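Local atomic coordinates of dipicolinate synthase, B chain (Bacillus cereus, PDB entry 3MCU), a protein that probably works with its partner subunit DpaA to convert dihydrodipicolinate to dipicolinate during sporulation, with NADP as the cofactor. Residues Lys60-Glu63 with Lys68-Asn71; Glu35-Val40 with Pro81-Asp86; Phe10-Thr13 with Thr18-Glu21; Glu20-His25 with Val89-Thr94. One frame throughout, in Å; residues are numbered along the deposited sequence.

Contact 1. Residues Lys60-Glu63 with Lys68-Asn71; sequences KIEE and KAIN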
loop_
_atom_site.group_PDB
_atom_site.type_symbol
_atom_site.label_atom_id
_atom_site.label_comp_id
_atom_site.label_asym_id
_atom_site.label_seq_id
_atom_site.Cartn_x
_atom_site.Cartn_y
_atom_site.Cartn_z
ATOM N N LYS D 60 38.187 -10.185 -12.710
ATOM C CA LYS D 60 38.728 -10.799 -11.505
ATOM C C LYS D 60 37.659 -11.644 -10.824
ATOM O O LYS D 60 37.909 -12.790 -10.444
ATOM C CB LYS D 60 39.255 -9.744 -10.534
ATOM C CG LYS D 60 39.762 -10.342 -9.232
ATOM C CD LYS D 60 40.119 -9.269 -8.218
ATOM C CE LYS D 60 40.414 -9.881 -6.854
ATOM N NZ LYS D 60 40.790 -8.858 -5.834
ATOM N N ILE D 61 36.473 -11.065 -10.664
ATOM C CA ILE D 61 35.314 -11.793 -10.152
ATOM C C ILE D 61 35.038 -13.018 -11.006
ATOM O O ILE D 61 34.707 -14.081 -10.497
ATOM C CB ILE D 61 34.051 -10.919 -10.163
ATOM C CG1 ILE D 61 34.085 -9.906 -9.024
ATOM C CG2 ILE D 61 32.804 -11.778 -10.039
ATOM C CD1 ILE D 61 32.803 -9.104 -8.913
ATOM N N GLU D 62 35.192 -12.858 -12.312
ATOM C CA GLU D 62 34.900 -13.932 -13.248
ATOM C C GLU D 62 35.955 -15.038 -13.197
ATOM O O GLU D 62 35.660 -16.200 -13.473
ATOM C CB GLU D 62 34.728 -13.383 -14.671
ATOM C CG GLU D 62 33.570 -12.388 -14.808
ATOM C CD GLU D 62 33.177 -12.119 -16.252
ATOM O OE1 GLU D 62 32.143 -11.452 -16.484
ATOM O OE2 GLU D 62 33.899 -12.579 -17.162
ATOM N N GLU D 63 37.179 -14.680 -12.829
ATOM C CA GLU D 63 38.218 -15.684 -12.653
ATOM C C GLU D 63 38.014 -16.427 -11.334
ATOM O O GLU D 63 38.139 -17.651 -11.274
ATOM C CB GLU D 63 39.608 -15.046 -12.696
ATOM C CG GLU D 63 40.746 -16.053 -12.648
ATOM C CD GLU D 63 41.739 -15.751 -11.542
ATOM O OE1 GLU D 63 42.542 -16.649 -11.197
ATOM O OE2 GLU D 63 41.711 -14.618 -11.017
ATOM N N LYS D 68 31.379 -16.184 -16.371
ATOM C CA LYS D 68 31.178 -14.835 -16.863
ATOM C C LYS D 68 29.995 -14.250 -16.113
ATOM O O LYS D 68 28.987 -14.920 -15.908
ATOM C CB LYS D 68 30.913 -14.845 -18.369
ATOM C CG LYS D 68 29.766 -15.763 -18.787
ATOM C CD LYS D 68 30.067 -17.237 -18.512
ATOM C CE LYS D 68 28.773 -18.047 -18.399
ATOM N NZ LYS D 68 29.027 -19.485 -18.095
ATOM N N ALA D 69 30.133 -13.008 -15.673
ATOM C CA ALA D 69 29.055 -12.339 -14.962
ATOM C C ALA D 69 27.850 -12.171 -15.866
ATOM O O ALA D 69 27.979 -11.821 -17.037
ATOM C CB ALA D 69 29.513 -10.985 -14.447
ATOM N N ILE D 70 26.673 -12.435 -15.323
ATOM C CA ILE D 70 25.455 -12.158 -16.062
ATOM C C ILE D 70 25.274 -10.644 -16.012
ATOM O O ILE D 70 25.402 -10.034 -14.946
ATOM C CB ILE D 70 24.259 -12.953 -15.490
ATOM C CG1 ILE D 70 24.430 -14.442 -15.843
ATOM C CG2 ILE D 70 22.937 -12.421 -16.019
ATOM C CD1 ILE D 70 23.513 -15.389 -15.092
ATOM N N ASN D 71 25.036 -10.037 -17.173
ATOM C CA ASN D 71 25.051 -8.582 -17.286
ATOM C C ASN D 71 23.970 -8.048 -18.210
ATOM O O ASN D 71 24.058 -6.926 -18.695
ATOM C CB ASN D 71 26.416 -8.097 -17.770
ATOM C CG ASN D 71 26.791 -8.676 -19.122
ATOM O OD1 ASN D 71 25.999 -9.371 -19.755
ATOM N ND2 ASN D 71 28.005 -8.381 -19.576
#
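E62 reaches from helix 57-65 to the backbone of K68 and A69. Its carboxylate oxygen OE1 accepts a hydrogen bond from A69 N at 2.7 Å. The N-H points almost straight at the oxygen, with an angle of 161°. The donor does not lie in the plane of the carboxylate. It comes from above, 64° out of that plane. The rest of the acid group rests against K68. E62 CD lies 3.4 Å from K68 CA, and the second oxygen OE2 is 3.9 Å from K68 CB. The two side chains cross at about a right angle. No salt bridge joins them, because the bent chain of K68 leads its amine away from the acid. A69 CB also lies close, 3.4 Å from E62 OE1, in plain van der Waals contact. The extended chain of E62 makes this reach possible, with CG anti to the carbonyl carbon (chi1 -61°). The contact closes a short connection in the flavoprotein-family fold. Helix 57-65 ends, the chain turns, and residues 68-71 run back beside strand 35-40. There the backbone of I70 is hydrogen-bonded to P38 and V40. A69 places its methyl group on the same two strand residues. On the helix, I61 faces inward and packs on P38, and it also touches M23 and L26 of helix 23-31.

Contact 2. Residues Glu35-Val40 with Pro81-Asp86; sequences EVRPVV and PKIPLD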
loop_
_atom_site.group_PDB
_atom_site.type_symbol
_atom_site.label_atom_id
_atom_site.label_comp_id
_atom_site.label_asym_id
_atom_site.label_seq_id
_atom_site.Cartn_x
_atom_site.Cartn_y
_atom_site.Cartn_z
ATOM N N GLU D 35 29.019 -23.167 -5.867
ATOM C CA GLU D 35 29.164 -22.695 -7.230
ATOM C C GLU D 35 28.558 -21.290 -7.286
ATOM O O GLU D 35 27.371 -21.107 -7.021
ATOM C CB GLU D 35 28.442 -23.662 -8.169
ATOM C CG GLU D 35 28.442 -23.278 -9.631
ATOM C CD GLU D 35 27.534 -24.190 -10.460
ATOM O OE1 GLU D 35 26.539 -23.695 -11.034
ATOM O OE2 GLU D 35 27.811 -25.405 -10.516
ATOM N N VAL D 36 29.374 -20.300 -7.621
ATOM C CA VAL D 36 28.946 -18.903 -7.573
ATOM C C VAL D 36 28.728 -18.270 -8.952
ATOM O O VAL D 36 29.664 -18.202 -9.744
ATOM C CB VAL D 36 29.986 -18.079 -6.811
ATOM C CG1 VAL D 36 29.547 -16.627 -6.674
ATOM C CG2 VAL D 36 30.211 -18.693 -5.462
ATOM N N ARG D 37 27.500 -17.813 -9.236
ATOM C CA ARG D 37 27.208 -17.133 -10.501
ATOM C C ARG D 37 27.023 -15.638 -10.291
ATOM O O ARG D 37 26.003 -15.204 -9.748
ATOM C CB ARG D 37 25.951 -17.694 -11.197
ATOM C CG ARG D 37 25.575 -19.135 -10.873
ATOM C CD ARG D 37 26.294 -20.205 -11.703
ATOM N NE ARG D 37 26.061 -20.104 -13.142
ATOM C CZ ARG D 37 26.040 -21.130 -13.995
ATOM N NH1 ARG D 37 26.196 -22.381 -13.579
ATOM N NH2 ARG D 37 25.852 -20.892 -15.281
ATOM N N PRO D 38 28.002 -14.839 -10.726
ATOM C CA PRO D 38 27.909 -13.383 -10.532
ATOM C C PRO D 38 26.869 -12.731 -11.440
ATOM O O PRO D 38 26.723 -13.102 -12.603
ATOM C CB PRO D 38 29.312 -12.877 -10.901
ATOM C CG PRO D 38 30.180 -14.099 -10.951
ATOM C CD PRO D 38 29.280 -15.232 -11.338
ATOM N N VAL D 39 26.160 -11.755 -10.888
ATOM C CA VAL D 39 25.195 -10.969 -11.642
ATOM C C VAL D 39 25.487 -9.487 -11.405
ATOM O O VAL D 39 25.515 -9.022 -10.262
ATOM C CB VAL D 39 23.753 -11.301 -11.200
ATOM C CG1 VAL D 39 22.735 -10.620 -12.106
ATOM C CG2 VAL D 39 23.539 -12.806 -11.200
ATOM N N VAL D 40 25.737 -8.754 -12.481
ATOM C CA VAL D 40 26.013 -7.325 -12.360
ATOM C C VAL D 40 24.905 -6.503 -12.999
ATOM O O VAL D 40 24.500 -6.757 -14.139
ATOM C CB VAL D 40 27.368 -6.935 -12.991
ATOM C CG1 VAL D 40 28.494 -7.637 -12.278
ATOM C CG2 VAL D 40 27.393 -7.291 -14.464
ATOM N N PRO D 81 14.139 -21.180 -15.708
ATOM C CA PRO D 81 13.949 -22.563 -16.172
ATOM C C PRO D 81 15.242 -23.398 -16.324
ATOM O O PRO D 81 15.225 -24.596 -16.030
ATOM C CB PRO D 81 13.263 -22.389 -17.529
ATOM C CG PRO D 81 13.701 -21.038 -18.001
ATOM C CD PRO D 81 13.880 -20.185 -16.768
ATOM N N LYS D 82 16.339 -22.792 -16.764
ATOM C CA LYS D 82 17.494 -23.591 -17.180
ATOM C C LYS D 82 18.522 -23.880 -16.097
ATOM O O LYS D 82 18.823 -25.044 -15.848
ATOM C CB LYS D 82 18.150 -23.000 -18.426
ATOM C CG LYS D 82 17.130 -22.694 -19.504
ATOM C CD LYS D 82 17.659 -22.883 -20.914
ATOM C CE LYS D 82 16.495 -22.808 -21.906
ATOM N NZ LYS D 82 16.902 -23.146 -23.308
ATOM N N ILE D 83 19.053 -22.835 -15.464
ATOM C CA ILE D 83 20.059 -23.003 -14.421
ATOM C C ILE D 83 19.604 -22.470 -13.065
ATOM O O ILE D 83 20.073 -21.442 -12.599
ATOM C CB ILE D 83 21.383 -22.320 -14.813
ATOM C CG1 ILE D 83 21.149 -21.293 -15.920
ATOM C CG2 ILE D 83 22.414 -23.357 -15.283
ATOM C CD1 ILE D 83 22.316 -20.282 -16.041
ATOM N N PRO D 84 18.691 -23.187 -12.409
ATOM C CA PRO D 84 18.091 -22.613 -11.197
ATOM C C PRO D 84 19.055 -22.512 -10.026
ATOM O O PRO D 84 19.772 -23.461 -9.716
ATOM C CB PRO D 84 16.953 -23.586 -10.872
ATOM C CG PRO D 84 17.324 -24.857 -11.565
ATOM C CD PRO D 84 18.094 -24.480 -12.782
ATOM N N LEU D 85 19.066 -21.358 -9.380
ATOM C CA LEU D 85 19.924 -21.146 -8.230
ATOM C C LEU D 85 19.268 -21.758 -7.021
ATOM O O LEU D 85 18.037 -21.801 -6.922
ATOM C CB LEU D 85 20.145 -19.648 -7.980
ATOM C CG LEU D 85 20.623 -18.827 -9.172
ATOM C CD1 LEU D 85 20.465 -17.297 -8.912
ATOM C CD2 LEU D 85 22.055 -19.195 -9.491
ATOM N N ASP D 86 20.089 -22.239 -6.103
ATOM C CA ASP D 86 19.608 -22.649 -4.799
ATOM C C ASP D 86 19.367 -21.428 -3.910
ATOM O O ASP D 86 18.545 -21.448 -3.003
ATOM C CB ASP D 86 20.644 -23.576 -4.154
ATOM C CG ASP D 86 20.808 -24.869 -4.922
ATOM O OD1 ASP D 86 19.776 -25.467 -5.286
ATOM O OD2 ASP D 86 21.958 -25.287 -5.182
#
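R37 meets I83 and L85 by van der Waals contact. Near the root of its side chain, the touch is apolar: R37 CG lies 3.8 Å from L85 CD2, a methyl carbon. At the far end a guanidinium nitrogen meets a methyl. R37 NH2 is 3.7 Å from I83 CD1, which approaches obliquely. The chains of R37 and I83 cross at about a right angle. The R37 chain bends at chi2 (-85°) and again at chi3 (-60°), and this fold lets both its base and its tip face residues 81-86. No hydrogen bond joins the two segments.

The polar contacts of R37 run along its own strand. R37 NH1 donates to E35 OE1 at 2.9 Å, in a salt bridge between two residues of strand 35-40. The oxygen lies in the guanidinium plane, but the nitrogen meets it from 47° above the carboxylate plane. E35 OE1 has a second charged partner, R7 NE. The F67 ring adds a cation-pi contact to R37.

In the fold, strand 35-40 pairs in parallel with strand 7-12. Residues 81-86 are the loop that leads into strand 87-94. R7 ties that loop down by hydrogen bonds to P84 O and D86 OD2. Across the contact R37 thus offers only packing, while its directed polar bond runs to E35. That acid, shared with R7, probably offsets part of the guanidinium charge.

Contact 3. Residues Phe10-Thr13 with Thr18-Glu21; sequences FGFT and TYEE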
loop_
_atom_site.group_PDB
_atom_site.type_symbol
_atom_site.label_atom_id
_atom_site.label_comp_id
_atom_site.label_asym_id
_atom_site.label_seq_id
_atom_site.Cartn_x
_atom_site.Cartn_y
_atom_site.Cartn_z
ATOM N N PHE D 10 25.123 -14.229 -7.048
ATOM C CA PHE D 10 25.622 -13.109 -6.286
ATOM C C PHE D 10 25.525 -11.862 -7.149
ATOM O O PHE D 10 26.272 -11.693 -8.125
ATOM C CB PHE D 10 27.063 -13.350 -5.820
ATOM C CG PHE D 10 27.444 -12.542 -4.615
ATOM C CD1 PHE D 10 27.636 -13.152 -3.388
ATOM C CD2 PHE D 10 27.589 -11.171 -4.702
ATOM C CE1 PHE D 10 27.975 -12.401 -2.268
ATOM C CE2 PHE D 10 27.928 -10.421 -3.590
ATOM C CZ PHE D 10 28.117 -11.039 -2.374
ATOM N N GLY D 11 24.568 -11.011 -6.801
ATOM C CA GLY D 11 24.321 -9.793 -7.551
ATOM C C GLY D 11 24.726 -8.597 -6.725
ATOM O O GLY D 11 24.764 -8.658 -5.493
ATOM N N PHE D 12 25.067 -7.512 -7.399
ATOM C CA PHE D 12 25.414 -6.294 -6.689
ATOM C C PHE D 12 24.940 -5.090 -7.455
ATOM O O PHE D 12 24.959 -5.070 -8.681
ATOM C CB PHE D 12 26.913 -6.220 -6.380
ATOM C CG PHE D 12 27.760 -6.993 -7.329
ATOM C CD1 PHE D 12 28.338 -6.374 -8.418
ATOM C CD2 PHE D 12 27.976 -8.345 -7.136
ATOM C CE1 PHE D 12 29.121 -7.086 -9.299
ATOM C CE2 PHE D 12 28.757 -9.079 -8.019
ATOM C CZ PHE D 12 29.329 -8.447 -9.103
ATOM N N THR D 13 24.498 -4.096 -6.697
ATOM C CA THR D 13 23.830 -2.928 -7.232
ATOM C C THR D 13 24.534 -1.693 -6.702
ATOM O O THR D 13 25.121 -1.736 -5.617
ATOM C CB THR D 13 22.335 -2.911 -6.799
ATOM O OG1 THR D 13 22.242 -2.756 -5.377
ATOM C CG2 THR D 13 21.658 -4.223 -7.188
ATOM N N THR D 18 32.098 0.622 -3.931
ATOM C CA THR D 18 31.507 0.151 -2.684
ATOM C C THR D 18 31.465 -1.374 -2.620
ATOM O O THR D 18 30.811 -1.946 -1.743
ATOM C CB THR D 18 30.067 0.676 -2.513
ATOM O OG1 THR D 18 29.161 -0.169 -3.231
ATOM C CG2 THR D 18 29.945 2.109 -3.028
ATOM N N TYR D 19 32.168 -2.026 -3.543
ATOM C CA TYR D 19 32.057 -3.475 -3.709
ATOM C C TYR D 19 33.158 -4.322 -3.055
ATOM O O TYR D 19 33.013 -5.541 -2.951
ATOM C CB TYR D 19 31.963 -3.841 -5.192
ATOM C CG TYR D 19 30.677 -3.422 -5.877
ATOM C CD1 TYR D 19 29.554 -3.050 -5.144
ATOM C CD2 TYR D 19 30.587 -3.416 -7.264
ATOM C CE1 TYR D 19 28.384 -2.674 -5.777
ATOM C CE2 TYR D 19 29.425 -3.045 -7.904
ATOM C CZ TYR D 19 28.323 -2.673 -7.162
ATOM O OH TYR D 19 27.165 -2.305 -7.817
ATOM N N GLU D 20 34.258 -3.704 -2.630
ATOM C CA GLU D 20 35.345 -4.473 -2.024
ATOM C C GLU D 20 34.915 -5.134 -0.721
ATOM O O GLU D 20 35.646 -5.953 -0.164
ATOM C CB GLU D 20 36.583 -3.613 -1.780
ATOM C CG GLU D 20 37.403 -3.329 -3.019
ATOM C CD GLU D 20 36.960 -2.069 -3.731
ATOM O OE1 GLU D 20 35.746 -1.929 -3.999
ATOM O OE2 GLU D 20 37.828 -1.216 -4.019
ATOM N N GLU D 21 33.731 -4.764 -0.237
ATOM C CA GLU D 21 33.158 -5.377 0.958
ATOM C C GLU D 21 32.559 -6.752 0.642
ATOM O O GLU D 21 32.271 -7.536 1.556
ATOM C CB GLU D 21 32.101 -4.460 1.576
#
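Y19 and F12 form an edge-to-face aromatic pair where strand 7-12 passes into the loop before helix 23-31. This is the first beta-to-alpha connection of the flavoprotein-family alpha/beta fold. Y19 has the most surface buried here, followed by F12 and T13. The edge of the F12 ring points at a face of Y19, with the planes at 64° and the centroids 5.1 Å apart. The nearest atoms are F12 CD1 and Y19 CE2, at 3.5 Å. F12 CB sits over the same tyrosine ring in a CH-pi contact, 4.1 Å from the centroid and 21° off the normal. The phenylalanine therefore uses both its ring edge and its CB. Y19 points its CB toward the strand, and with CG anti to the carbonyl carbon (chi1 -69°) its ring extends to the strand end. The Y19 ring and F12 CB also touch P92 of strand 87-94. F12 further packs on W57 and I61 of helix 57-65.

T13 meets the tyrosine through its backbone, at the ring edge. T13 points its CB away from residues 18-21. T13 OG1 is hydrogen-bonded to P92 O and T94 N, which fastens the end of this strand to the neighbouring one. A bound phosphate ion lies about 3 Å from the T13 side chain, between nearest atoms. T13 O lies near the plane of the Y19 ring, 3.4 Å from Y19 CE1.

Contact 4. Residues Glu20-His25 with Val89-Thr94; sequences EEVMPH and VIAPLT. With PO4 (phosphate ion), chain J.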
loop_
_atom_site.group_PDB
_atom_site.type_symbol
_atom_site.label_atom_id
_atom_site.label_comp_id
_atom_site.label_asym_id
_atom_site.label_seq_id
_atom_site.Cartn_x
_atom_site.Cartn_y
_atom_site.Cartn_z
ATOM N N GLU D 20 34.258 -3.704 -2.630
ATOM C CA GLU D 20 35.345 -4.473 -2.024
ATOM C C GLU D 20 34.915 -5.134 -0.721
ATOM O O GLU D 20 35.646 -5.953 -0.164
ATOM C CB GLU D 20 36.583 -3.613 -1.780
ATOM C CG GLU D 20 37.403 -3.329 -3.019
ATOM C CD GLU D 20 36.960 -2.069 -3.731
ATOM O OE1 GLU D 20 35.746 -1.929 -3.999
ATOM O OE2 GLU D 20 37.828 -1.216 -4.019
ATOM N N GLU D 21 33.731 -4.764 -0.237
ATOM C CA GLU D 21 33.158 -5.377 0.958
ATOM C C GLU D 21 32.559 -6.752 0.642
ATOM O O GLU D 21 32.271 -7.536 1.556
ATOM C CB GLU D 21 32.101 -4.460 1.576
ATOM N N VAL D 22 32.380 -7.035 -0.651
ATOM C CA VAL D 22 31.826 -8.313 -1.104
ATOM C C VAL D 22 32.848 -9.156 -1.883
ATOM O O VAL D 22 32.667 -10.356 -2.061
ATOM C CB VAL D 22 30.540 -8.125 -1.959
ATOM C CG1 VAL D 22 29.525 -7.269 -1.221
ATOM C CG2 VAL D 22 30.870 -7.520 -3.319
HETATM N N MSE D 23 33.919 -8.524 -2.346
HETATM C CA MSE D 23 35.017 -9.244 -2.988
HETATM C C MSE D 23 35.467 -10.480 -2.205
HETATM O O MSE D 23 35.584 -11.568 -2.763
HETATM C CB MSE D 23 36.205 -8.304 -3.193
HETATM C CG MSE D 23 36.254 -7.671 -4.553
HETATM SE SE MSE D 23 36.638 -9.028 -5.901
HETATM C CE MSE D 23 37.112 -7.803 -7.354
ATOM N N PRO D 24 35.745 -10.308 -0.908
ATOM C CA PRO D 24 36.113 -11.445 -0.062
ATOM C C PRO D 24 34.968 -12.427 0.172
ATOM O O PRO D 24 35.233 -13.572 0.540
ATOM C CB PRO D 24 36.504 -10.780 1.261
ATOM C CG PRO D 24 36.855 -9.385 0.900
ATOM C CD PRO D 24 35.917 -9.029 -0.200
ATOM N N HIS D 25 33.723 -11.992 -0.020
ATOM C CA HIS D 25 32.578 -12.889 0.185
ATOM C C HIS D 25 32.462 -13.935 -0.912
ATOM O O HIS D 25 32.215 -15.107 -0.629
ATOM C CB HIS D 25 31.262 -12.118 0.364
ATOM C CG HIS D 25 31.177 -11.384 1.666
ATOM N ND1 HIS D 25 31.106 -12.031 2.883
ATOM C CD2 HIS D 25 31.168 -10.058 1.945
ATOM C CE1 HIS D 25 31.053 -11.138 3.852
ATOM N NE2 HIS D 25 31.089 -9.933 3.310
ATOM N N VAL D 89 21.793 -14.112 -3.818
ATOM C CA VAL D 89 22.239 -13.067 -2.896
ATOM C C VAL D 89 22.293 -11.742 -3.636
ATOM O O VAL D 89 22.767 -11.688 -4.773
ATOM C CB VAL D 89 23.673 -13.329 -2.366
ATOM C CG1 VAL D 89 24.166 -12.137 -1.536
ATOM C CG2 VAL D 89 23.731 -14.606 -1.553
ATOM N N ILE D 90 21.789 -10.677 -3.015
ATOM C CA ILE D 90 22.026 -9.327 -3.524
ATOM C C ILE D 90 22.737 -8.514 -2.440
ATOM O O ILE D 90 22.228 -8.349 -1.333
ATOM C CB ILE D 90 20.725 -8.605 -3.920
ATOM C CG1 ILE D 90 19.864 -9.467 -4.857
ATOM C CG2 ILE D 90 21.045 -7.235 -4.546
ATOM C CD1 ILE D 90 18.502 -8.806 -5.206
ATOM N N ALA D 91 23.928 -8.024 -2.747
ATOM C CA ALA D 91 24.730 -7.388 -1.727
ATOM C C ALA D 91 25.883 -6.630 -2.363
ATOM O O ALA D 91 26.725 -7.228 -3.023
ATOM C CB ALA D 91 25.248 -8.442 -0.742
ATOM N N PRO D 92 25.915 -5.303 -2.177
ATOM C CA PRO D 92 24.895 -4.558 -1.429
ATOM C C PRO D 92 23.593 -4.384 -2.199
ATOM O O PRO D 92 23.559 -4.448 -3.421
ATOM C CB PRO D 92 25.550 -3.180 -1.225
ATOM C CG PRO D 92 26.467 -3.032 -2.384
ATOM C CD PRO D 92 26.996 -4.426 -2.664
ATOM N N LEU D 93 22.518 -4.169 -1.457
ATOM C CA LEU D 93 21.222 -3.876 -2.039
ATOM C C LEU D 93 20.942 -2.393 -1.791
ATOM O O LEU D 93 20.736 -1.977 -0.654
ATOM C CB LEU D 93 20.163 -4.734 -1.358
ATOM C CG LEU D 93 18.806 -4.998 -2.013
ATOM C CD1 LEU D 93 17.673 -4.471 -1.167
ATOM C CD2 LEU D 93 18.725 -4.503 -3.438
ATOM N N THR D 94 20.953 -1.599 -2.855
ATOM C CA THR D 94 20.695 -0.172 -2.734
ATOM C C THR D 94 19.224 0.092 -2.449
ATOM O O THR D 94 18.388 -0.771 -2.648
ATOM C CB THR D 94 21.116 0.609 -4.000
ATOM O OG1 THR D 94 20.356 0.153 -5.124
ATOM C CG2 THR D 94 22.605 0.436 -4.280
HETATM P P PO4 J . 20.871 0.433 -8.920
HETATM O O1 PO4 J . 21.749 -0.782 -9.194
HETATM O O2 PO4 J . 21.356 1.213 -7.717
HETATM O O3 PO4 J . 20.882 1.312 -10.156
HETATM O O4 PO4 J . 19.458 0.017 -8.623
#
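The contact lies in the alpha/beta core, where the residue before helix 23-31 meets the corner in strand 87-94. That residue, V22, carries it. Its CG1 methyl lies 3.3 Å from A91 O; the nearest atom of residues 89-94 is thus a carbonyl oxygen. The same CG1 is 4.1 Å from P92 CD and 4.5 Å from A91 CB. CG1 stands beside the backbone N, anti to the carbonyl carbon (chi1 -53°), and this places it against the strand. The peptide bond before P92 is cis, and the chain turns a corner there.

Past the corner, T94 binds a phosphate ion. T94 OG1 donates a hydrogen bond to O2 of the phosphate, at 3.0 Å. The same hydroxyl caps the following helix by accepting from S97 N. G14 N, S41 OG, N96 ND2 and S97 OG complete the phosphate site. The ion probably came from the crystallisation liquor.

V22 also packs on F10 of strand 7-12. The backbone of I90 bonds to V125 and A127 of strand 124-130, and that of A91 to G11. Strand 87-94 thus runs between two parallel neighbours, with V22, the residue leading into helix 23-31, packed against A91 and P92.

Contacts 3 and 4 are nearly one site, with centres 3 Å apart and E20 and E21 in common. T13 OG1 to P92 O, at 2.9 Å, joins them beside the phosphate ion, which T94 of contact 4 binds. Contact 2 shares the sheet with contact 3, since V39 N lies 2.8 Å from F10 O in a probable hydrogen bond. Contact 1 lies against strand 35-40 of contact 2, where I70 N is 2.8 Å from P38 O. It also reaches contact 3, with I61 CD1 3.5 Å from F12 CZ. Contact 2 is farther off, its centre 16 Å from those of contacts 3 and 4.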